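Local coordinates for TetR-family transcriptional regulator (Streptomyces coelicolor, PDB 2G7L), which probably binds operator DNA through an N-terminal helix-turn-helix domain and regulates transcription, as in other TetR-family regulators, at residues A[67-80]-A[96-109]. Sequence-based numbering, arbitrary orientation.
Sequences HAAVLDALLGEVDL and VLTSYTLVLFAHPQ
Leu74 lays its CD1 methyl over one face of the His107 imidazole, 4.3 Å from the ring centroid and 12° off the normal, a CH-pi contact with the methyl shifted toward the rim. His107 has CG anti to its carbonyl carbon (chi1 -54°), which turns the ring so that one face receives the leucine methyl, the two side chains approaching from opposite directions; the His107 side chain also touches Met32 of helix 21-35. Two other rings are met at their edges: Leu75 CD2 reaches Tyr100 CE1 at 4.2 Å, and the Gln109 amide nitrogen NE2 lies near the plane of the His67 ring. Tyr100 OH hydrogen-bonds to Thr157 OG1, and both His67 ND1 and Gln109 NE2 to Ser113 OG. Between the rings, Val103 forms the apolar centre of the contact: its CG2 touches Leu75 CD1 at 3.6 Å and also meets Leu71 and Leu74, while CG1 packs on Val78 CG1 at 4.0 Å. Trimmed to an alanine here, the side chain would lose both methyls, which would probably open a gap beside Leu75 CD1 and leave Val78 CG1 without its partner. Nearby, the Leu71 and Leu104 side chains cross at about a right angle, with their CD1 methyls 3.7 Å apart. The segments of helices 63-74 and 89-106 run at 128° with axes 11.0 Å apart, a largely apolar junction in which helix 63-74 and the turn after it pack on the C-terminal helical domain, consistent with the TetR fold, where this helix links the DNA-binding domain to the rest.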
loop_
_atom_site.group_PDB
_atom_site.type_symbol
_atom_site.label_atom_id
_atom_site.label_comp_id
_atom_site.label_asym_id
_atom_site.label_seq_id
_atom_site.Cartn_x
_atom_site.Cartn_y
_atom_site.Cartn_z
ATOM N N HIS A 67 8.638 0.925 -14.236
ATOM C CA HIS A 67 8.095 2.050 -13.418
ATOM C C HIS A 67 9.017 2.335 -12.250
ATOM O O HIS A 67 9.254 3.487 -11.940
ATOM C CB HIS A 67 6.665 1.817 -12.934
ATOM C CG HIS A 67 5.649 1.806 -14.034
ATOM N ND1 HIS A 67 4.330 1.464 -13.822
ATOM C CD2 HIS A 67 5.761 2.066 -15.357
ATOM C CE1 HIS A 67 3.672 1.522 -14.970
ATOM N NE2 HIS A 67 4.522 1.873 -15.917
ATOM N N ALA A 68 9.559 1.286 -11.635
ATOM C CA ALA A 68 10.489 1.450 -10.493
ATOM C C ALA A 68 11.756 2.288 -10.878
ATOM O O ALA A 68 12.154 3.212 -10.133
ATOM C CB ALA A 68 10.888 0.133 -9.926
ATOM N N ALA A 69 12.397 1.937 -11.994
ATOM C CA ALA A 69 13.508 2.725 -12.608
ATOM C C ALA A 69 13.110 4.173 -12.876
ATOM O O ALA A 69 13.851 5.086 -12.583
ATOM C CB ALA A 69 13.926 2.050 -13.916
ATOM N N VAL A 70 11.924 4.398 -13.425
ATOM C CA VAL A 70 11.475 5.773 -13.618
ATOM C C VAL A 70 11.253 6.459 -12.282
ATOM O O VAL A 70 11.485 7.676 -12.130
ATOM C CB VAL A 70 10.168 5.819 -14.431
ATOM C CG1 VAL A 70 9.607 7.213 -14.474
ATOM C CG2 VAL A 70 10.426 5.252 -15.900
ATOM N N LEU A 71 10.712 5.714 -11.308
ATOM C CA LEU A 71 10.544 6.328 -9.969
ATOM C C LEU A 71 11.884 6.627 -9.413
ATOM O O LEU A 71 12.090 7.728 -8.863
ATOM C CB LEU A 71 9.730 5.440 -8.993
ATOM C CG LEU A 71 9.525 6.024 -7.591
ATOM C CD1 LEU A 71 8.843 7.368 -7.692
ATOM C CD2 LEU A 71 8.706 5.015 -6.754
ATOM N N ASP A 72 12.815 5.684 -9.526
ATOM C CA ASP A 72 14.168 5.970 -9.038
ATOM C C ASP A 72 14.763 7.274 -9.582
ATOM O O ASP A 72 15.198 8.148 -8.826
ATOM C CB ASP A 72 15.112 4.806 -9.239
ATOM C CG ASP A 72 16.393 4.960 -8.419
ATOM O OD1 ASP A 72 17.187 5.843 -8.772
ATOM O OD2 ASP A 72 16.651 4.200 -7.452
ATOM N N ALA A 73 14.696 7.447 -10.892
ATOM C CA ALA A 73 15.124 8.675 -11.532
ATOM C C ALA A 73 14.528 9.895 -10.826
ATOM O O ALA A 73 15.254 10.832 -10.478
ATOM C CB ALA A 73 14.690 8.657 -13.040
ATOM N N LEU A 74 13.213 9.874 -10.603
ATOM C CA LEU A 74 12.463 11.044 -10.060
ATOM C C LEU A 74 12.817 11.366 -8.596
ATOM O O LEU A 74 12.590 12.480 -8.101
ATOM C CB LEU A 74 10.942 10.813 -10.210
ATOM C CG LEU A 74 10.409 10.787 -11.654
ATOM C CD1 LEU A 74 9.192 9.933 -11.778
ATOM C CD2 LEU A 74 10.061 12.205 -12.144
ATOM N N LEU A 75 13.437 10.392 -7.939
ATOM C CA LEU A 75 13.859 10.496 -6.530
ATOM C C LEU A 75 15.209 11.188 -6.347
ATOM O O LEU A 75 15.674 11.348 -5.217
ATOM C CB LEU A 75 13.925 9.092 -5.884
ATOM C CG LEU A 75 12.712 8.584 -5.091
ATOM C CD1 LEU A 75 11.449 9.328 -5.427
ATOM C CD2 LEU A 75 12.529 7.084 -5.231
ATOM N N GLY A 76 15.867 11.558 -7.457
ATOM C CA GLY A 76 17.071 12.372 -7.385
ATOM C C GLY A 76 16.720 13.797 -6.974
ATOM O O GLY A 76 17.596 14.564 -6.531
ATOM N N GLU A 77 15.451 14.163 -7.113
ATOM C CA GLU A 77 15.017 15.510 -6.741
ATOM C C GLU A 77 14.953 15.683 -5.202
ATOM O O GLU A 77 15.416 16.713 -4.676
ATOM C CB GLU A 77 13.703 15.909 -7.446
ATOM C CG GLU A 77 12.407 15.348 -6.804
ATOM C CD GLU A 77 11.152 15.493 -7.700
ATOM O OE1 GLU A 77 10.914 14.587 -8.578
ATOM O OE2 GLU A 77 10.388 16.488 -7.481
ATOM N N VAL A 78 14.422 14.679 -4.491
ATOM C CA VAL A 78 14.342 14.711 -3.006
ATOM C C VAL A 78 15.639 15.092 -2.233
ATOM O O VAL A 78 16.760 14.649 -2.560
ATOM C CB VAL A 78 13.516 13.480 -2.353
ATOM C CG1 VAL A 78 13.269 12.341 -3.319
ATOM C CG2 VAL A 78 14.142 12.967 -1.036
ATOM N N ASP A 79 15.425 15.945 -1.221
ATOM C CA ASP A 79 16.466 16.548 -0.364
ATOM C C ASP A 79 16.927 15.612 0.760
ATOM O O ASP A 79 16.224 15.428 1.762
ATOM C CB ASP A 79 15.966 17.872 0.259
ATOM C CG ASP A 79 14.606 18.370 -0.328
ATOM O OD1 ASP A 79 14.192 19.507 0.044
ATOM O OD2 ASP A 79 13.941 17.663 -1.137
ATOM N N LEU A 80 18.103 15.019 0.576
ATOM C CA LEU A 80 18.732 14.151 1.565
ATOM C C LEU A 80 19.816 14.912 2.368
ATOM O O LEU A 80 20.760 14.326 2.932
ATOM C CB LEU A 80 19.327 12.931 0.862
ATOM C CG LEU A 80 18.364 12.060 0.044
ATOM C CD1 LEU A 80 19.071 10.808 -0.285
ATOM C CD2 LEU A 80 17.091 11.750 0.803
ATOM N N VAL A 96 12.433 14.246 5.089
ATOM C CA VAL A 96 12.685 13.405 3.928
ATOM C C VAL A 96 11.479 12.558 3.500
ATOM O O VAL A 96 11.179 12.441 2.322
ATOM C CB VAL A 96 14.105 12.707 3.877
ATOM C CG1 VAL A 96 15.023 13.202 4.987
ATOM C CG2 VAL A 96 14.067 11.199 3.720
ATOM N N LEU A 97 10.735 12.053 4.483
ATOM C CA LEU A 97 9.615 11.165 4.185
ATOM C C LEU A 97 8.521 11.938 3.517
ATOM O O LEU A 97 7.862 11.426 2.663
ATOM C CB LEU A 97 9.142 10.390 5.456
ATOM C CG LEU A 97 10.109 9.237 5.739
ATOM C CD1 LEU A 97 9.956 8.745 7.164
ATOM C CD2 LEU A 97 9.881 8.085 4.721
ATOM N N THR A 98 8.379 13.196 3.869
ATOM C CA THR A 98 7.447 14.093 3.190
ATOM C C THR A 98 7.808 14.357 1.729
ATOM O O THR A 98 6.937 14.280 0.844
ATOM C CB THR A 98 7.295 15.419 4.002
ATOM O OG1 THR A 98 6.806 15.071 5.285
ATOM C CG2 THR A 98 6.326 16.400 3.381
ATOM N N SER A 99 9.068 14.662 1.449
ATOM C CA SER A 99 9.431 14.911 0.071
ATOM C C SER A 99 9.390 13.651 -0.740
ATOM O O SER A 99 8.934 13.720 -1.861
ATOM C CB SER A 99 10.733 15.733 -0.094
ATOM O OG SER A 99 11.816 15.227 0.645
ATOM N N TYR A 100 9.777 12.495 -0.194
ATOM C CA TYR A 100 9.477 11.231 -0.878
ATOM C C TYR A 100 8.007 11.140 -1.222
ATOM O O TYR A 100 7.638 10.935 -2.391
ATOM C CB TYR A 100 9.903 10.059 -0.030
ATOM C CG TYR A 100 9.492 8.694 -0.536
ATOM C CD1 TYR A 100 10.184 8.088 -1.588
ATOM C CD2 TYR A 100 8.450 7.953 0.089
ATOM C CE1 TYR A 100 9.854 6.814 -2.050
ATOM C CE2 TYR A 100 8.134 6.656 -0.355
ATOM C CZ TYR A 100 8.834 6.102 -1.430
ATOM O OH TYR A 100 8.555 4.846 -1.900
ATOM N N THR A 101 7.144 11.360 -0.228
ATOM C CA THR A 101 5.691 11.283 -0.404
ATOM C C THR A 101 5.154 12.261 -1.469
ATOM O O THR A 101 4.288 11.905 -2.251
ATOM C CB THR A 101 4.937 11.504 0.955
ATOM O OG1 THR A 101 5.344 10.495 1.881
ATOM C CG2 THR A 101 3.444 11.367 0.771
ATOM N N LEU A 102 5.673 13.484 -1.469
ATOM C CA LEU A 102 5.274 14.488 -2.453
ATOM C C LEU A 102 5.669 14.080 -3.877
ATOM O O LEU A 102 4.928 14.346 -4.792
ATOM C CB LEU A 102 5.899 15.846 -2.100
ATOM C CG LEU A 102 5.187 16.526 -0.916
ATOM C CD1 LEU A 102 6.087 17.577 -0.299
ATOM C CD2 LEU A 102 3.809 17.094 -1.279
ATOM N N VAL A 103 6.794 13.405 -4.069
ATOM C CA VAL A 103 7.008 12.845 -5.420
ATOM C C VAL A 103 6.018 11.750 -5.779
ATOM O O VAL A 103 5.496 11.744 -6.861
ATOM C CB VAL A 103 8.516 12.602 -5.883
ATOM C CG1 VAL A 103 9.556 12.814 -4.800
ATOM C CG2 VAL A 103 8.741 11.333 -6.751
ATOM N N LEU A 104 5.678 10.893 -4.834
ATOM C CA LEU A 104 4.647 9.870 -5.072
ATOM C C LEU A 104 3.271 10.458 -5.357
ATOM O O LEU A 104 2.575 9.959 -6.213
ATOM C CB LEU A 104 4.593 8.905 -3.899
ATOM C CG LEU A 104 5.392 7.582 -3.862
ATOM C CD1 LEU A 104 6.535 7.511 -4.797
ATOM C CD2 LEU A 104 5.817 7.171 -2.503
ATOM N N PHE A 105 2.876 11.508 -4.647
ATOM C CA PHE A 105 1.558 12.136 -4.861
ATOM C C PHE A 105 1.473 12.736 -6.264
ATOM O O PHE A 105 0.404 12.768 -6.844
ATOM C CB PHE A 105 1.297 13.259 -3.835
ATOM C CG PHE A 105 0.631 12.792 -2.511
ATOM C CD1 PHE A 105 1.087 11.662 -1.826
ATOM C CD2 PHE A 105 -0.427 13.515 -1.960
ATOM C CE1 PHE A 105 0.479 11.226 -0.575
ATOM C CE2 PHE A 105 -1.014 13.115 -0.717
ATOM C CZ PHE A 105 -0.554 11.947 -0.040
ATOM N N ALA A 106 2.595 13.222 -6.798
ATOM C CA ALA A 106 2.682 13.680 -8.205
ATOM C C ALA A 106 2.537 12.517 -9.192
ATOM O O ALA A 106 2.049 12.713 -10.292
ATOM C CB ALA A 106 3.989 14.458 -8.449
ATOM N N HIS A 107 2.935 11.296 -8.794
ATOM C CA HIS A 107 2.895 10.140 -9.693
ATOM C C HIS A 107 2.264 8.856 -9.083
ATOM O O HIS A 107 2.966 7.829 -8.878
ATOM C CB HIS A 107 4.300 9.841 -10.213
ATOM C CG HIS A 107 4.965 11.018 -10.847
ATOM N ND1 HIS A 107 4.783 11.353 -12.173
ATOM C CD2 HIS A 107 5.797 11.954 -10.331
ATOM C CE1 HIS A 107 5.477 12.442 -12.449
ATOM N NE2 HIS A 107 6.090 12.833 -11.348
ATOM N N PRO A 108 0.929 8.901 -8.792
ATOM C CA PRO A 108 0.327 7.809 -7.989
ATOM C C PRO A 108 0.467 6.438 -8.549
ATOM O O PRO A 108 0.641 5.489 -7.781
ATOM C CB PRO A 108 -1.136 8.267 -7.801
ATOM C CG PRO A 108 -0.992 9.796 -7.752
ATOM C CD PRO A 108 -0.053 9.988 -9.005
ATOM N N GLN A 109 0.486 6.318 -9.876
ATOM C CA GLN A 109 0.768 5.028 -10.477
ATOM C C GLN A 109 2.160 4.525 -10.177
ATOM O O GLN A 109 2.349 3.327 -10.082
ATOM C CB GLN A 109 0.533 5.047 -11.989
ATOM C CG GLN A 109 0.778 3.703 -12.672
ATOM C CD GLN A 109 -0.015 2.555 -12.064
ATOM O OE1 GLN A 109 -1.240 2.665 -11.929
ATOM N NE2 GLN A 109 0.674 1.428 -11.726
#